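Side-chain contact in pleckstrin homology domain-containing family A member 8 (Homo sapiens, PDB 5KDI), which binds simple glycosphingolipids such as glucosylceramide through its GLTP-fold domain and probably transfers them between membranes: residues W99-L104 and T198-H203. The protein carries 2 engineered substitutions. Residues are numbered along the deposited sequence; the frame is centred on the assembly and turned at random. Where two conformers were deposited one is given.
Sequences WLKRGL and TLYEVH. With 6S8 ((~{Z})-~{N}-[(~{E},2~{S},3~{R})-1-[(2~{R},3~{R},4~{S},5~{R},6~{R})-6-(hydroxymethyl)-3,4,5-tris(oxidanyl)oxan-2-yl]oxy-3-oxidanyl-octadec-4-en-2-yl]octadec-9-enamide), chain C.
Lys-101, in one of its two deposited conformers, meets Tyr-200 in a buried cation-pi contact between helix 93-115 and the C-terminal end of helix 172-202. The lysine CB points toward the other helix. CG sits between the backbone N and the carbonyl carbon (chi1 83°). From there the chain runs extended through CD to CE, and these carbons stay clear of Tyr-200. At CE the chain bends (chi4 -106°), and NZ alone makes the contact. Lys-101 NZ lies over one face of the Tyr-200 ring, 3.5 Å from its centroid and 28° off the normal. It is displaced toward the ring's root: Lys-101 NZ is 3.1 Å from Tyr-200 CG but 4.1 Å from Tyr-200 CE1. The side chains run past each other in opposite directions. Tyr-200 OH reaches back to helix 93-115 and hydrogen-bonds to Thr-94 O, which helps fix the ring. Elsewhere on helix 93-115, Trp-99 packs its indole against the bound galactosylceramide. The lipid's C1A lies over one indole face, Arg-102 NH1 over the opposite one. Lys-101 NZ also forms a salt bridge with Glu-206. In this conformer a carboxylate and a pi face together hold the ammonium, probably favouring its charged form.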
loop_
_atom_site.group_PDB
_atom_site.type_symbol
_atom_site.label_atom_id
_atom_site.label_comp_id
_atom_site.label_asym_id
_atom_site.label_seq_id
_atom_site.Cartn_x
_atom_site.Cartn_y
_atom_site.Cartn_z
ATOM N N TRP A 99 8.380 -3.762 -4.142
ATOM C CA TRP A 99 7.544 -4.523 -3.207
ATOM C C TRP A 99 6.448 -3.663 -2.551
ATOM O O TRP A 99 5.330 -4.176 -2.282
ATOM C CB TRP A 99 8.397 -5.241 -2.182
ATOM C CG TRP A 99 9.093 -6.396 -2.788
ATOM C CD1 TRP A 99 10.423 -6.458 -3.279
ATOM C CD2 TRP A 99 8.501 -7.675 -3.138
ATOM N NE1 TRP A 99 10.676 -7.683 -3.807
ATOM C CE2 TRP A 99 9.566 -8.467 -3.749
ATOM C CE3 TRP A 99 7.234 -8.242 -2.968
ATOM C CZ2 TRP A 99 9.344 -9.781 -4.155
ATOM C CZ3 TRP A 99 7.045 -9.552 -3.372
ATOM C CH2 TRP A 99 8.073 -10.300 -3.937
ATOM N N LEU A 100 6.702 -2.369 -2.331
ATOM C CA LEU A 100 5.629 -1.472 -1.891
ATOM C C LEU A 100 4.504 -1.394 -2.910
ATOM O O LEU A 100 3.310 -1.500 -2.537
ATOM C CB LEU A 100 6.102 -0.085 -1.500
ATOM C CG LEU A 100 6.853 0.106 -0.224
ATOM C CD1 LEU A 100 7.399 1.537 -0.178
ATOM C CD2 LEU A 100 5.880 -0.156 0.921
ATOM N N LYS A 101 4.848 -1.226 -4.197
ATOM C CA LYS A 101 3.793 -1.108 -5.170
ATOM C C LYS A 101 3.001 -2.399 -5.326
ATOM O O LYS A 101 1.797 -2.366 -5.504
ATOM C CB LYS A 101 4.306 -0.515 -6.492
ATOM C CG LYS A 101 4.953 -1.451 -7.479
ATOM C CD LYS A 101 5.196 -0.760 -8.819
ATOM C CE LYS A 101 5.446 -1.755 -9.949
ATOM N NZ LYS A 101 6.889 -1.667 -10.234
ATOM N N ARG A 102 3.688 -3.539 -5.160
ATOM C CA ARG A 102 3.012 -4.812 -5.225
ATOM C C ARG A 102 2.021 -4.929 -4.048
ATOM O O ARG A 102 0.893 -5.388 -4.213
ATOM C CB ARG A 102 4.013 -5.978 -5.250
ATOM C CG ARG A 102 4.773 -6.071 -6.564
ATOM C CD ARG A 102 5.909 -7.095 -6.450
ATOM N NE ARG A 102 6.587 -7.236 -7.735
ATOM C CZ ARG A 102 7.564 -8.112 -7.964
ATOM N NH1 ARG A 102 8.019 -8.800 -6.928
ATOM N NH2 ARG A 102 8.094 -8.244 -9.189
ATOM N N GLY A 103 2.474 -4.517 -2.889
ATOM C CA GLY A 103 1.616 -4.565 -1.762
ATOM C C GLY A 103 0.416 -3.604 -1.851
ATOM O O GLY A 103 -0.714 -3.950 -1.493
ATOM N N LEU A 104 0.666 -2.426 -2.414
ATOM C CA LEU A 104 -0.433 -1.456 -2.599
ATOM C C LEU A 104 -1.444 -1.968 -3.638
ATOM O O LEU A 104 -2.656 -1.691 -3.501
ATOM C CB LEU A 104 0.122 -0.101 -2.985
ATOM C CG LEU A 104 0.917 0.681 -1.915
ATOM C CD1 LEU A 104 1.440 1.961 -2.535
ATOM C CD2 LEU A 104 0.055 0.991 -0.725
ATOM N N THR A 198 4.566 2.070 -15.191
ATOM C CA THR A 198 5.180 2.538 -16.462
ATOM C C THR A 198 6.704 2.771 -16.263
ATOM O O THR A 198 7.512 2.352 -17.077
ATOM C CB THR A 198 4.434 3.766 -16.968
ATOM O OG1 THR A 198 3.095 3.393 -17.233
ATOM C CG2 THR A 198 5.111 4.323 -18.224
ATOM N N LEU A 199 7.086 3.438 -15.171
ATOM C CA LEU A 199 8.463 3.717 -14.872
ATOM C C LEU A 199 9.244 2.386 -14.834
ATOM O O LEU A 199 10.315 2.263 -15.431
ATOM C CB LEU A 199 8.570 4.467 -13.566
ATOM C CG LEU A 199 9.991 4.739 -13.062
ATOM C CD1 LEU A 199 10.608 5.917 -13.796
ATOM C CD2 LEU A 199 9.936 5.034 -11.528
ATOM N N TYR A 200 8.714 1.420 -14.075
ATOM C CA TYR A 200 9.396 0.126 -13.962
ATOM C C TYR A 200 9.467 -0.636 -15.304
ATOM O O TYR A 200 10.510 -1.178 -15.631
ATOM C CB TYR A 200 8.825 -0.687 -12.837
ATOM C CG TYR A 200 9.376 -0.306 -11.468
ATOM C CD1 TYR A 200 9.161 0.951 -10.908
ATOM C CD2 TYR A 200 10.124 -1.200 -10.725
ATOM C CE1 TYR A 200 9.657 1.300 -9.679
ATOM C CE2 TYR A 200 10.592 -0.882 -9.472
ATOM C CZ TYR A 200 10.433 0.394 -8.967
ATOM O OH TYR A 200 10.927 0.749 -7.758
ATOM N N GLU A 201 8.373 -0.644 -16.058
ATOM C CA GLU A 201 8.351 -1.304 -17.340
ATOM C C GLU A 201 9.370 -0.683 -18.300
ATOM O O GLU A 201 10.111 -1.425 -18.952
ATOM C CB GLU A 201 6.946 -1.355 -17.930
ATOM C CG GLU A 201 5.949 -2.111 -17.031
ATOM C CD GLU A 201 4.476 -1.732 -17.273
ATOM O OE1 GLU A 201 4.191 -1.059 -18.286
ATOM O OE2 GLU A 201 3.611 -2.093 -16.427
ATOM N N VAL A 202 9.340 0.639 -18.426
ATOM C CA VAL A 202 10.164 1.332 -19.393
ATOM C C VAL A 202 11.676 1.149 -19.130
ATOM O O VAL A 202 12.458 1.046 -20.071
ATOM C CB VAL A 202 9.798 2.838 -19.518
ATOM C CG1 VAL A 202 10.762 3.567 -20.444
ATOM C CG2 VAL A 202 8.410 2.996 -20.089
ATOM N N HIS A 203 12.055 1.044 -17.860
ATOM C CA HIS A 203 13.455 0.960 -17.485
ATOM C C HIS A 203 13.864 -0.482 -17.198
ATOM O O HIS A 203 14.965 -0.729 -16.739
ATOM C CB HIS A 203 13.729 1.863 -16.342
ATOM C CG HIS A 203 13.546 3.310 -16.696
ATOM N ND1 HIS A 203 14.481 4.019 -17.380
ATOM C CD2 HIS A 203 12.447 4.135 -16.542
ATOM C CE1 HIS A 203 14.031 5.289 -17.576
ATOM N NE2 HIS A 203 12.766 5.361 -17.092
HETATM C C1 6S8 C . 8.775 -10.213 -0.013
HETATM C C2 6S8 C . 7.375 -10.469 0.498
HETATM N N2 6S8 C . 6.659 -9.203 0.554
HETATM C C3 6S8 C . 7.446 -11.102 1.918
HETATM O O3 6S8 C . 8.231 -12.308 1.797
HETATM C C4 6S8 C . 6.078 -11.397 2.410
HETATM C C5 6S8 C . 5.613 -10.829 3.526
HETATM C C6 6S8 C . 4.258 -11.058 4.137
HETATM C C7 6S8 C . 3.281 -11.929 3.389
HETATM C C8 6S8 C . 2.313 -12.364 4.455
HETATM C C9 6S8 C . 1.001 -12.583 3.795
HETATM C C10 6S8 C . 0.339 -11.249 3.573
HETATM C C11 6S8 C . -0.964 -11.146 4.388
HETATM C C12 6S8 C . -1.890 -10.157 3.702
HETATM C C13 6S8 C . -2.466 -9.061 4.586
HETATM C C14 6S8 C . -3.610 -9.479 5.495
HETATM C C15 6S8 C . -4.621 -8.339 5.690
HETATM C C16 6S8 C . -5.061 -8.009 7.105
HETATM C C17 6S8 C . -6.560 -8.009 7.442
HETATM C C18 6S8 C . -7.413 -6.939 6.776
HETATM C C1A 6S8 C . 10.463 -8.505 0.144
HETATM O O1A 6S8 C . 9.493 -9.290 0.805
HETATM C C2A 6S8 C . 10.708 -7.243 0.924
HETATM O O2A 6S8 C . 9.476 -6.498 0.974
HETATM C C3A 6S8 C . 11.884 -6.448 0.360
HETATM O O3A 6S8 C . 12.165 -5.363 1.215
HETATM C C4A 6S8 C . 13.086 -7.360 0.210
HETATM O O4A 6S8 C . 13.678 -7.641 1.476
HETATM O O5A 6S8 C . 13.438 -10.817 -1.225
HETATM C C5M 6S8 C . 12.705 -8.609 -0.562
HETATM C C6A 6S8 C . 13.875 -9.548 -0.693
HETATM O O6A 6S8 C . 11.644 -9.277 0.127
HETATM C CAA 6S8 C . 5.503 -8.998 -0.060
HETATM O OAA 6S8 C . 4.956 -9.798 -0.814
HETATM C CAB 6S8 C . 4.916 -7.641 0.187
HETATM C CAC 6S8 C . 4.119 -7.990 1.478
HETATM C CAD 6S8 C . 2.726 -7.565 1.314
HETATM C CAE 6S8 C . 2.489 -6.522 2.369
HETATM C CAF 6S8 C . 1.043 -6.087 2.182
HETATM C CAG 6S8 C . 0.936 -4.551 2.169
HETATM C CAH 6S8 C . -0.325 -4.082 2.903
HETATM C CAI 6S8 C . -1.500 -4.506 2.071
HETATM C CAJ 6S8 C . -2.647 -4.964 2.581
HETATM C CAK 6S8 C . -2.954 -5.087 4.039
HETATM C CAL 6S8 C . -4.487 -5.074 3.996
HETATM C CAM 6S8 C . -5.149 -4.668 5.296
HETATM C CAN 6S8 C . -4.705 -3.295 5.705
HETATM C CAO 6S8 C . -5.792 -2.628 6.515
HETATM C CAP 6S8 C . -6.709 -1.785 5.673
HETATM C CAQ 6S8 C . -6.871 -0.412 6.240
HETATM C CAR 6S8 C . -6.996 0.518 5.099
#